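Local coordinates for KLLA0F20702p (Kluyveromyces lactis, PDB 5Y5A), which is Est1, a telomerase protein that probably recruits the enzyme to telomeres by binding Cdc13, at residues Arg478-Glu483 / Lys527-Ser532; Met425-Met430 / Gln535-Ser540; Lys44-Leu49 / His131-Ser136; Arg80-Thr85 / Gln189-Tyr194. All coordinates share one frame; numbering follows the deposited sequence.

Contact 1. Residues Arg478-Glu483 / Lys527-Ser532; sequences RDYFYE and KEEHSS
The backbones come nearest at Tyr-482 and Glu-529, their CA atoms 8.2 Å apart, where the loop 478-483 runs past helix 526-546 and side chains bridge the gap. Tyr-480 sends its hydroxyl to Glu-529: OH donates to OE2, modelled at 2.4 Å, a length too short to be taken literally. CG of Tyr-480 sits between the backbone N and the carbonyl carbon (chi1 61°), which carries the ring across to the helix; the carboxylate meets it at the edge, the two planes 50° apart. The same OH is also bonded to the backbone N of Leu-524, so two groups fix the ring's end. One helical turn beyond Glu-529, Ser-532 OG pairs with Tyr-482 OH at 2.7 Å, again at the ring edge, while Arg-478 NH1 lies over one face of that ring. Glu-483 OE1 and Glu-529 OE1 are 4.3 Å apart; Arg-533 forms a salt bridge with Glu-483 and probably eases the repulsion. A water sits 2.7 Å from Glu-483 OE1 and weakly reaches Glu-529 OE2. Tyr-482 is the N-cap of helix 483-487, and its backbone N bonds to the Asp-485 carboxylate, the N3-to-N-cap half of a capping box. The whole is a tyrosine-rich loop leading into a capped helix in the Est1 DNA/RNA binding domain, beside the bound peptide on which Phe-481 packs.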
# COMPACT_ATOMS: atom_id res chain seq x y z
N ARG A 478 6.53 -23.81 -3.22
CA ARG A 478 5.15 -23.56 -3.60
C ARG A 478 5.05 -23.21 -5.08
O ARG A 478 6.07 -22.99 -5.74
CB ARG A 478 4.58 -22.43 -2.77
CG ARG A 478 5.37 -21.15 -2.93
CD ARG A 478 4.74 -20.06 -2.14
NE ARG A 478 5.51 -18.82 -2.19
CZ ARG A 478 5.06 -17.68 -1.70
NH1 ARG A 478 3.85 -17.65 -1.16
NH2 ARG A 478 5.80 -16.58 -1.75
N ASP A 479 3.83 -23.12 -5.59
CA ASP A 479 3.63 -22.91 -7.01
C ASP A 479 3.08 -21.54 -7.36
O ASP A 479 3.02 -21.17 -8.54
CB ASP A 479 2.72 -24.00 -7.58
CG ASP A 479 3.39 -25.36 -7.56
OD1 ASP A 479 4.63 -25.41 -7.62
OD2 ASP A 479 2.67 -26.38 -7.50
N TYR A 480 2.69 -20.77 -6.34
CA TYR A 480 2.10 -19.46 -6.57
C TYR A 480 2.14 -18.58 -5.33
O TYR A 480 2.39 -19.06 -4.22
CB TYR A 480 0.66 -19.60 -7.07
CG TYR A 480 -0.29 -20.31 -6.11
CD1 TYR A 480 -1.00 -19.60 -5.16
CD2 TYR A 480 -0.47 -21.69 -6.17
CE1 TYR A 480 -1.87 -20.23 -4.29
CE2 TYR A 480 -1.33 -22.34 -5.30
CZ TYR A 480 -2.03 -21.60 -4.36
OH TYR A 480 -2.90 -22.24 -3.49
N PHE A 481 1.89 -17.29 -5.52
CA PHE A 481 1.88 -16.32 -4.43
C PHE A 481 0.59 -16.41 -3.61
O PHE A 481 -0.48 -16.68 -4.16
CB PHE A 481 2.05 -14.90 -4.96
CG PHE A 481 3.48 -14.44 -5.06
CD1 PHE A 481 4.52 -15.35 -4.91
CD2 PHE A 481 3.78 -13.11 -5.29
CE1 PHE A 481 5.83 -14.93 -5.00
CE2 PHE A 481 5.09 -12.68 -5.39
CZ PHE A 481 6.12 -13.59 -5.23
N TYR A 482 0.70 -16.18 -2.31
CA TYR A 482 -0.47 -16.14 -1.43
C TYR A 482 -0.95 -14.69 -1.26
O TYR A 482 -0.29 -13.75 -1.73
CB TYR A 482 -0.14 -16.77 -0.07
CG TYR A 482 0.28 -18.22 -0.15
CD1 TYR A 482 -0.15 -19.04 -1.19
CD2 TYR A 482 1.13 -18.78 0.80
CE1 TYR A 482 0.24 -20.36 -1.28
CE2 TYR A 482 1.52 -20.11 0.72
CZ TYR A 482 1.07 -20.89 -0.32
OH TYR A 482 1.46 -22.20 -0.41
N GLU A 483 -2.09 -14.51 -0.59
CA GLU A 483 -2.71 -13.19 -0.46
C GLU A 483 -1.73 -12.17 0.09
O GLU A 483 -1.60 -11.07 -0.47
CB GLU A 483 -3.95 -13.25 0.45
CG GLU A 483 -5.17 -13.95 -0.15
CD GLU A 483 -5.28 -15.41 0.28
OE1 GLU A 483 -4.23 -16.06 0.50
OE2 GLU A 483 -6.42 -15.91 0.39
N LYS A 527 -6.99 -25.33 3.48
CA LYS A 527 -6.29 -26.18 4.44
C LYS A 527 -4.83 -26.39 4.03
O LYS A 527 -3.90 -26.18 4.82
CB LYS A 527 -7.00 -27.52 4.58
CG LYS A 527 -6.26 -28.54 5.44
CD LYS A 527 -7.03 -29.85 5.53
CE LYS A 527 -6.26 -30.88 6.35
NZ LYS A 527 -6.91 -32.22 6.31
N GLU A 528 -4.64 -26.80 2.78
CA GLU A 528 -3.31 -27.00 2.24
C GLU A 528 -2.50 -25.71 2.31
O GLU A 528 -1.35 -25.73 2.72
CB GLU A 528 -3.38 -27.54 0.81
CG GLU A 528 -3.88 -28.98 0.77
CD GLU A 528 -4.28 -29.43 -0.62
OE1 GLU A 528 -4.63 -30.62 -0.77
OE2 GLU A 528 -4.26 -28.60 -1.55
N GLU A 529 -3.12 -24.59 1.95
CA GLU A 529 -2.42 -23.31 2.03
C GLU A 529 -2.01 -23.01 3.47
O GLU A 529 -0.90 -22.53 3.72
CB GLU A 529 -3.27 -22.18 1.46
CG GLU A 529 -3.46 -22.28 -0.05
CD GLU A 529 -4.16 -21.07 -0.66
OE1 GLU A 529 -4.83 -20.32 0.08
OE2 GLU A 529 -4.04 -20.88 -1.89
N HIS A 530 -2.90 -23.31 4.41
CA HIS A 530 -2.60 -23.18 5.83
C HIS A 530 -1.42 -24.07 6.23
O HIS A 530 -0.53 -23.66 6.98
CB HIS A 530 -3.84 -23.51 6.67
CG HIS A 530 -3.60 -23.49 8.15
ND1 HIS A 530 -3.41 -24.63 8.89
CD2 HIS A 530 -3.52 -22.46 9.02
CE1 HIS A 530 -3.22 -24.31 10.16
NE2 HIS A 530 -3.28 -22.99 10.26
N SER A 531 -1.41 -25.29 5.71
CA SER A 531 -0.32 -26.23 5.98
C SER A 531 1.01 -25.69 5.43
O SER A 531 2.03 -25.73 6.11
CB SER A 531 -0.64 -27.59 5.37
OG SER A 531 0.38 -28.52 5.67
N SER A 532 0.97 -25.16 4.21
CA SER A 532 2.13 -24.52 3.61
C SER A 532 2.67 -23.36 4.45
O SER A 532 3.89 -23.22 4.59
CB SER A 532 1.79 -24.03 2.21
OG SER A 532 2.84 -23.21 1.71
O HOH W 1 -3.90 -17.84 -1.54

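Contact 2. Residues Met425-Met430 / Gln535-Ser540; sequences MARIMM and QVLVYS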
# COMPACT_ATOMS: atom_id res chain seq x y z
N MET A 425 0.38 -12.86 9.17
CA MET A 425 0.97 -11.84 10.04
C MET A 425 2.29 -12.33 10.63
O MET A 425 3.26 -11.57 10.71
CB MET A 425 -0.01 -11.44 11.16
CG MET A 425 -1.12 -10.50 10.68
SD MET A 425 -2.17 -9.83 12.00
CE MET A 425 -2.84 -11.32 12.71
N ALA A 426 2.33 -13.59 11.03
CA ALA A 426 3.59 -14.16 11.52
C ALA A 426 4.67 -14.18 10.42
O ALA A 426 5.83 -13.91 10.71
CB ALA A 426 3.37 -15.57 12.08
N ARG A 427 4.28 -14.49 9.18
CA ARG A 427 5.24 -14.52 8.07
C ARG A 427 5.85 -13.14 7.86
O ARG A 427 7.05 -13.00 7.63
CB ARG A 427 4.58 -14.97 6.76
CG ARG A 427 4.30 -16.44 6.63
CD ARG A 427 3.82 -16.74 5.22
NE ARG A 427 4.83 -16.44 4.22
CZ ARG A 427 4.55 -16.06 2.97
NH1 ARG A 427 5.53 -15.81 2.11
NH2 ARG A 427 3.29 -15.93 2.58
N ILE A 428 4.99 -12.14 7.93
CA ILE A 428 5.37 -10.77 7.66
C ILE A 428 6.35 -10.23 8.71
O ILE A 428 7.35 -9.58 8.37
CB ILE A 428 4.11 -9.92 7.56
CG1 ILE A 428 3.43 -10.24 6.23
CG2 ILE A 428 4.41 -8.44 7.69
CD1 ILE A 428 2.04 -9.71 6.15
N MET A 429 6.09 -10.55 9.98
CA MET A 429 7.02 -10.21 11.05
C MET A 429 8.41 -10.79 10.79
O MET A 429 9.41 -10.07 10.83
CB MET A 429 6.49 -10.71 12.41
CG MET A 429 5.17 -10.06 12.85
SD MET A 429 4.65 -10.65 14.49
CE MET A 429 2.91 -10.21 14.50
N MET A 430 8.47 -12.08 10.50
CA MET A 430 9.74 -12.76 10.30
C MET A 430 10.45 -12.25 9.05
O MET A 430 11.66 -12.09 9.05
CB MET A 430 9.53 -14.27 10.21
CG MET A 430 8.85 -14.84 11.43
SD MET A 430 9.64 -14.30 12.96
CE MET A 430 11.25 -15.01 12.72
N GLN A 535 4.52 -24.76 7.56
CA GLN A 535 5.87 -25.22 7.24
C GLN A 535 6.86 -24.06 7.14
O GLN A 535 7.93 -24.10 7.74
CB GLN A 535 5.85 -26.02 5.94
CG GLN A 535 4.87 -27.16 5.97
CD GLN A 535 4.97 -28.04 4.75
OE1 GLN A 535 4.19 -27.89 3.80
NE2 GLN A 535 5.92 -28.96 4.76
N VAL A 536 6.50 -23.02 6.40
CA VAL A 536 7.42 -21.92 6.20
C VAL A 536 7.65 -21.17 7.51
O VAL A 536 8.72 -20.59 7.72
CB VAL A 536 6.92 -20.94 5.09
CG1 VAL A 536 5.59 -20.28 5.49
CG2 VAL A 536 7.97 -19.89 4.78
N LEU A 537 6.66 -21.19 8.40
CA LEU A 537 6.81 -20.48 9.67
C LEU A 537 7.71 -21.26 10.60
O LEU A 537 8.54 -20.67 11.29
CB LEU A 537 5.45 -20.24 10.32
CG LEU A 537 4.74 -18.99 9.83
CD1 LEU A 537 3.35 -18.88 10.43
CD2 LEU A 537 5.57 -17.75 10.17
N VAL A 538 7.56 -22.59 10.62
CA VAL A 538 8.43 -23.43 11.43
C VAL A 538 9.88 -23.27 10.96
O VAL A 538 10.79 -23.15 11.77
CB VAL A 538 8.00 -24.92 11.38
CG1 VAL A 538 9.07 -25.82 11.96
CG2 VAL A 538 6.68 -25.14 12.12
N TYR A 539 10.07 -23.21 9.65
CA TYR A 539 11.40 -23.04 9.08
C TYR A 539 12.02 -21.68 9.42
O TYR A 539 13.18 -21.60 9.82
CB TYR A 539 11.35 -23.21 7.56
CG TYR A 539 12.67 -22.96 6.88
CD1 TYR A 539 13.67 -23.93 6.88
CD2 TYR A 539 12.92 -21.76 6.23
CE1 TYR A 539 14.88 -23.71 6.26
CE2 TYR A 539 14.13 -21.53 5.60
CZ TYR A 539 15.11 -22.51 5.62
OH TYR A 539 16.32 -22.29 5.00
N SER A 540 11.26 -20.62 9.24
CA SER A 540 11.78 -19.29 9.52
C SER A 540 12.01 -19.12 11.01
O SER A 540 13.03 -18.57 11.43
CB SER A 540 10.82 -18.21 9.00
OG SER A 540 10.76 -18.25 7.58
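Apolar packing dominates where Ala-426 and Arg-427 meet Leu-537. Ala-426 CB sits against both methyls of Leu-537, 3.6 Å from CD2 and 3.7 Å from CD1, and CD2 also rests over the helix backbone, 3.6 Å from Arg-427 N. The aliphatic part of Arg-427 crosses Leu-537 at about a right angle; its CD lies 4.0 Å from Val-536 CG1, and the bend at chi3 (63°) turns NE to 4.1 Å from the same methyl. Further along, Met-430 curls back and brings CE to 4.2 Å from Ser-540 O.

The polar bonds do not join the two segments. Ser-540 OG donates to Val-536 O at 3.1 Å inside its own helix, while the Arg-427 guanidinium forms salt bridges with Asp-500, Glu-484 and Asp-485 beyond them. A methionine in place of Arg-427 would probably leave all three acids without this positive mate and let the loop that holds Asp-500 shift.

The segments run roughly parallel, their axes 10.1 Å apart at 32°. Helix 447-462 packs on Met-430 and Leu-537, helices 339-379 and 385-410 cover the far face of helix 421-433, and Met-430 also touches an aromatic side chain of the bound peptide.

Contact 3. Residues Lys44-Leu49 / His131-Ser136; sequences KIMQML and HKLYYS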
# COMPACT_ATOMS: atom_id res chain seq x y z
N LYS A 44 -3.06 16.03 -31.05
CA LYS A 44 -1.61 16.01 -31.20
C LYS A 44 -0.99 14.94 -30.32
O LYS A 44 -0.07 14.24 -30.72
CB LYS A 44 -1.00 17.37 -30.87
CG LYS A 44 -1.30 18.45 -31.89
CD LYS A 44 -0.51 19.71 -31.60
CE LYS A 44 -0.72 20.74 -32.69
NZ LYS A 44 0.10 21.96 -32.46
N ILE A 45 -1.50 14.84 -29.09
CA ILE A 45 -0.97 13.90 -28.12
C ILE A 45 -1.22 12.46 -28.57
O ILE A 45 -0.31 11.63 -28.53
CB ILE A 45 -1.59 14.13 -26.73
CG1 ILE A 45 -1.16 15.50 -26.19
CG2 ILE A 45 -1.19 13.02 -25.76
CD1 ILE A 45 -1.71 15.81 -24.81
N MET A 46 -2.45 12.19 -29.02
CA MET A 46 -2.81 10.87 -29.53
C MET A 46 -1.87 10.47 -30.65
O MET A 46 -1.55 9.30 -30.83
CB MET A 46 -4.26 10.86 -30.02
CG MET A 46 -5.30 10.70 -28.92
SD MET A 46 -7.02 10.93 -29.46
CE MET A 46 -7.91 10.73 -27.92
N GLN A 47 -1.41 11.47 -31.39
CA GLN A 47 -0.48 11.25 -32.49
C GLN A 47 0.94 10.96 -32.01
O GLN A 47 1.65 10.18 -32.62
CB GLN A 47 -0.47 12.46 -33.40
CG GLN A 47 0.33 12.27 -34.66
CD GLN A 47 0.01 13.35 -35.64
OE1 GLN A 47 -0.94 14.09 -35.45
NE2 GLN A 47 0.79 13.44 -36.71
N MET A 48 1.35 11.61 -30.92
CA MET A 48 2.64 11.31 -30.31
C MET A 48 2.64 9.88 -29.84
O MET A 48 3.61 9.14 -30.04
CB MET A 48 2.94 12.25 -29.15
CG MET A 48 3.03 13.72 -29.54
SD MET A 48 3.14 14.74 -28.07
CE MET A 48 3.05 16.38 -28.78
N LEU A 49 1.54 9.49 -29.21
CA LEU A 49 1.39 8.16 -28.62
C LEU A 49 1.35 7.07 -29.69
O LEU A 49 1.81 5.96 -29.46
CB LEU A 49 0.13 8.11 -27.76
CG LEU A 49 0.22 8.88 -26.44
CD1 LEU A 49 -1.15 9.04 -25.79
CD2 LEU A 49 1.18 8.17 -25.49
N HIS A 131 -11.09 11.36 -20.37
CA HIS A 131 -11.17 9.93 -20.13
C HIS A 131 -10.81 9.14 -21.38
O HIS A 131 -10.17 8.10 -21.31
CB HIS A 131 -12.56 9.54 -19.65
CG HIS A 131 -12.69 8.10 -19.29
ND1 HIS A 131 -13.17 7.15 -20.18
CD2 HIS A 131 -12.38 7.43 -18.16
CE1 HIS A 131 -13.15 5.96 -19.60
NE2 HIS A 131 -12.68 6.10 -18.37
N LYS A 132 -11.23 9.66 -22.54
CA LYS A 132 -10.99 8.98 -23.80
C LYS A 132 -9.52 8.95 -24.17
O LYS A 132 -9.04 7.96 -24.71
CB LYS A 132 -11.79 9.62 -24.93
CG LYS A 132 -13.19 9.06 -25.08
CD LYS A 132 -13.96 9.72 -26.21
CE LYS A 132 -15.39 9.22 -26.27
NZ LYS A 132 -16.20 9.90 -27.32
N LEU A 133 -8.80 10.03 -23.88
CA LEU A 133 -7.37 10.09 -24.19
C LEU A 133 -6.60 8.93 -23.55
O LEU A 133 -5.72 8.33 -24.16
CB LEU A 133 -6.78 11.42 -23.74
CG LEU A 133 -5.31 11.66 -24.08
CD1 LEU A 133 -5.12 11.81 -25.57
CD2 LEU A 133 -4.81 12.89 -23.37
N TYR A 134 -6.96 8.60 -22.31
CA TYR A 134 -6.26 7.55 -21.59
C TYR A 134 -6.76 6.16 -21.95
O TYR A 134 -5.96 5.23 -22.12
CB TYR A 134 -6.39 7.77 -20.09
CG TYR A 134 -5.66 9.00 -19.62
CD1 TYR A 134 -4.29 9.12 -19.79
CD2 TYR A 134 -6.35 10.04 -19.00
CE1 TYR A 134 -3.62 10.25 -19.37
CE2 TYR A 134 -5.68 11.17 -18.57
CZ TYR A 134 -4.32 11.27 -18.76
OH TYR A 134 -3.66 12.39 -18.33
N TYR A 135 -8.07 6.00 -22.07
CA TYR A 135 -8.65 4.71 -22.40
C TYR A 135 -8.39 4.32 -23.86
O TYR A 135 -8.32 3.14 -24.18
CB TYR A 135 -10.16 4.71 -22.10
CG TYR A 135 -10.79 3.34 -22.21
CD1 TYR A 135 -10.53 2.36 -21.26
CD2 TYR A 135 -11.66 3.03 -23.25
CE1 TYR A 135 -11.10 1.11 -21.35
CE2 TYR A 135 -12.24 1.78 -23.34
CZ TYR A 135 -11.95 0.82 -22.39
OH TYR A 135 -12.53 -0.43 -22.48
N SER A 136 -8.26 5.32 -24.74
CA SER A 136 -7.89 5.05 -26.14
C SER A 136 -6.54 4.37 -26.19
O SER A 136 -6.32 3.42 -26.94
CB SER A 136 -7.81 6.34 -26.97
OG SER A 136 -9.07 6.97 -27.10
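Lys-132 O, which Met-46 CE approaches from the other helix, is gripped twice by Ser-136: OG donates at 2.6 Å and the backbone N at 2.8 Å, from opposite faces of the carbonyl plane. The hydroxyl stands well above that plane, 43° out of it. Ser-136 OG in turn lies 4.0 Å from Met-46 CE, so the methionine methyl ends against a serine whose polar atom is already engaged within its own helix. Met-46 is extended beyond CG and reaches over to helix 113-144, crossing Leu-133 at a slant: its CG is 3.5 Å from Leu-133 CD1, and its CE comes to 3.8 Å from the same methyl. With CG trans to the backbone N (chi1 -176°), Leu-133 leans toward helix 33-53, where CD1 also meets Ile-45 CG2 at 4.1 Å. Over these segments the helix directions agree within 10°, with 10.9 Å between the axes. Helix 78-105, between them in the chain, lies against both, and its pairing with helix 113-144 is consistent with the TPR clan to which this Est1 family region belongs. A valine at Ser-136 would remove OG, and Lys-132 O would probably be left with the backbone donor while the Met-46 methyl lost its polar neighbour. Thr-85 on helix 78-105 touches both Ile-45 and Leu-133, and Phe-12 and Phe-15 of helix 7-21 also touch Ile-45.

Contact 4. Residues Arg80-Thr85 / Gln189-Tyr194; sequences RILDLT and QRCLLY
Asp-83 and Arg-190 form the salt bridge at the middle of this contact. The arginine grips the carboxylate side-on: NE donates to OD1 at 2.8 Å and NH2 to OD2 at 3.2 Å, each on the syn lone pair, with a weak third bond from NE to OD2 at 3.1 Å. Both oxygens lie close to the guanidinium plane, although the two planes are turned 32° from one another. Tyr-194 adds its hydroxyl to Asp-83 OD1; the 2.4 Å modelled is doubtfully short, but the tyrosine is the donor and the carboxylate stands nearly perpendicular to the ring, at its edge. The arginine would probably favour the charged carboxylate.

Beside the charges, Leu-82 packs CD1 against Cys-191 SG at 3.7 Å and Arg-190 CB at 3.9 Å, an apolar contact next to the salt bridge.

A second shell sets these groups in place. Arg-190 folds at chi2 (-54°) so that its head lies beside its own helix, where Gln-189 OE1 accepts from NH1 at 2.8 Å and fixes the rotation of the guanidinium. The Tyr-194 ring is stacked on Trp-86, and Cys-191 also touches Thr-137 and Leu-138 of helix 113-144. Helices 78-105 and 179-206, 20° apart in direction over these segments, belong to the Est1 family region of the TPR clan, and the arrangement is consistent with near-parallel helices of an all-helical TPR-like array, held here by a bidentate, side-on arginine-aspartate salt bridge.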
# COMPACT_ATOMS: atom_id res chain seq x y z
N ARG A 80 5.98 8.66 -20.69
CA ARG A 80 6.45 10.02 -20.48
C ARG A 80 5.48 11.02 -21.10
O ARG A 80 5.19 12.07 -20.54
CB ARG A 80 7.86 10.20 -21.05
CG ARG A 80 8.93 9.41 -20.32
CD ARG A 80 10.30 9.54 -20.98
NE ARG A 80 11.36 8.99 -20.14
CZ ARG A 80 12.63 8.84 -20.52
NH1 ARG A 80 13.01 9.20 -21.73
NH2 ARG A 80 13.52 8.33 -19.67
N ILE A 81 4.96 10.66 -22.27
CA ILE A 81 3.98 11.48 -22.95
C ILE A 81 2.73 11.63 -22.09
O ILE A 81 2.14 12.70 -22.00
CB ILE A 81 3.60 10.89 -24.32
CG1 ILE A 81 4.78 11.04 -25.29
CG2 ILE A 81 2.37 11.56 -24.89
CD1 ILE A 81 4.60 10.29 -26.58
N LEU A 82 2.35 10.54 -21.42
CA LEU A 82 1.16 10.54 -20.57
C LEU A 82 1.38 11.34 -19.28
O LEU A 82 0.44 11.93 -18.75
CB LEU A 82 0.75 9.11 -20.25
CG LEU A 82 0.34 8.26 -21.46
CD1 LEU A 82 0.23 6.79 -21.08
CD2 LEU A 82 -0.97 8.77 -22.04
N ASP A 83 2.61 11.33 -18.77
CA ASP A 83 2.93 12.08 -17.55
C ASP A 83 2.93 13.58 -17.84
O ASP A 83 2.40 14.37 -17.06
CB ASP A 83 4.28 11.64 -16.98
CG ASP A 83 4.20 10.31 -16.24
OD1 ASP A 83 3.12 9.95 -15.74
OD2 ASP A 83 5.24 9.62 -16.14
N LEU A 84 3.51 13.98 -18.97
CA LEU A 84 3.46 15.38 -19.38
C LEU A 84 2.02 15.80 -19.70
O LEU A 84 1.67 16.99 -19.61
CB LEU A 84 4.35 15.61 -20.60
CG LEU A 84 5.86 15.57 -20.36
CD1 LEU A 84 6.60 15.73 -21.67
CD2 LEU A 84 6.28 16.65 -19.38
N THR A 85 1.20 14.83 -20.08
CA THR A 85 -0.20 15.10 -20.40
C THR A 85 -0.98 15.43 -19.14
O THR A 85 -1.74 16.40 -19.09
CB THR A 85 -0.85 13.91 -21.11
OG1 THR A 85 -0.22 13.71 -22.39
CG2 THR A 85 -2.33 14.16 -21.31
N GLN A 189 -0.13 1.39 -17.08
CA GLN A 189 -0.21 1.78 -15.68
C GLN A 189 -0.53 3.27 -15.54
O GLN A 189 -1.30 3.67 -14.68
CB GLN A 189 1.10 1.44 -14.96
CG GLN A 189 1.03 1.58 -13.45
CD GLN A 189 1.32 2.99 -12.97
OE1 GLN A 189 2.03 3.75 -13.63
NE2 GLN A 189 0.77 3.35 -11.82
N ARG A 190 0.08 4.09 -16.39
CA ARG A 190 -0.20 5.52 -16.36
C ARG A 190 -1.64 5.81 -16.75
O ARG A 190 -2.31 6.64 -16.14
CB ARG A 190 0.76 6.28 -17.26
CG ARG A 190 2.19 6.28 -16.74
CD ARG A 190 2.26 6.77 -15.30
NE ARG A 190 3.60 7.27 -15.00
CZ ARG A 190 4.54 6.56 -14.38
NH1 ARG A 190 4.28 5.33 -13.96
NH2 ARG A 190 5.73 7.09 -14.17
N CYS A 191 -2.13 5.10 -17.77
CA CYS A 191 -3.51 5.28 -18.22
C CYS A 191 -4.47 4.95 -17.09
O CYS A 191 -5.41 5.69 -16.82
CB CYS A 191 -3.81 4.40 -19.43
SG CYS A 191 -3.00 4.92 -20.94
N LEU A 192 -4.23 3.83 -16.42
CA LEU A 192 -5.06 3.42 -15.30
C LEU A 192 -4.92 4.40 -14.13
O LEU A 192 -5.91 4.69 -13.45
CB LEU A 192 -4.70 2.01 -14.87
CG LEU A 192 -4.97 0.93 -15.93
CD1 LEU A 192 -4.26 -0.36 -15.55
CD2 LEU A 192 -6.46 0.68 -16.11
N LEU A 193 -3.71 4.91 -13.91
CA LEU A 193 -3.48 5.88 -12.84
C LEU A 193 -4.24 7.19 -13.07
O LEU A 193 -4.87 7.71 -12.15
CB LEU A 193 -1.98 6.19 -12.70
CG LEU A 193 -1.61 7.26 -11.66
CD1 LEU A 193 -1.95 6.81 -10.24
CD2 LEU A 193 -0.14 7.65 -11.74
N TYR A 194 -4.19 7.71 -14.29
CA TYR A 194 -4.76 9.03 -14.53
C TYR A 194 -6.26 8.97 -14.80
O TYR A 194 -6.98 9.96 -14.62
CB TYR A 194 -4.02 9.71 -15.68
CG TYR A 194 -2.58 10.01 -15.33
CD1 TYR A 194 -2.25 10.60 -14.12
CD2 TYR A 194 -1.55 9.67 -16.20
CE1 TYR A 194 -0.93 10.86 -13.78
CE2 TYR A 194 -0.22 9.93 -15.87
CZ TYR A 194 0.08 10.52 -14.66
OH TYR A 194 1.39 10.78 -14.33

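How the contacts relate
From the N terminus, contact 3 opens on helix 33-53 and contact 4 on helix 78-105; contact 3 closes at 131-136 and contact 4 at 189-194, so their loops cross. Their centres lie 10 Å apart and they touch, Leu-133 against Thr-85 and Tyr-134 against Cys-191 and Tyr-194, joining the helices of the N-terminal array. Later, contact 2 opens at 425-430 and closes at 535-540, with contact 1 nested inside its loop. Contact 2 ties helix 421-433, and contact 1 the 478-483 loop, to the same helix 526-546; they meet at Arg-427, near Tyr-482 and Arg-478. Contacts 2 and 3 lie on opposite sides of the chain's centre, centres about 46 Å apart.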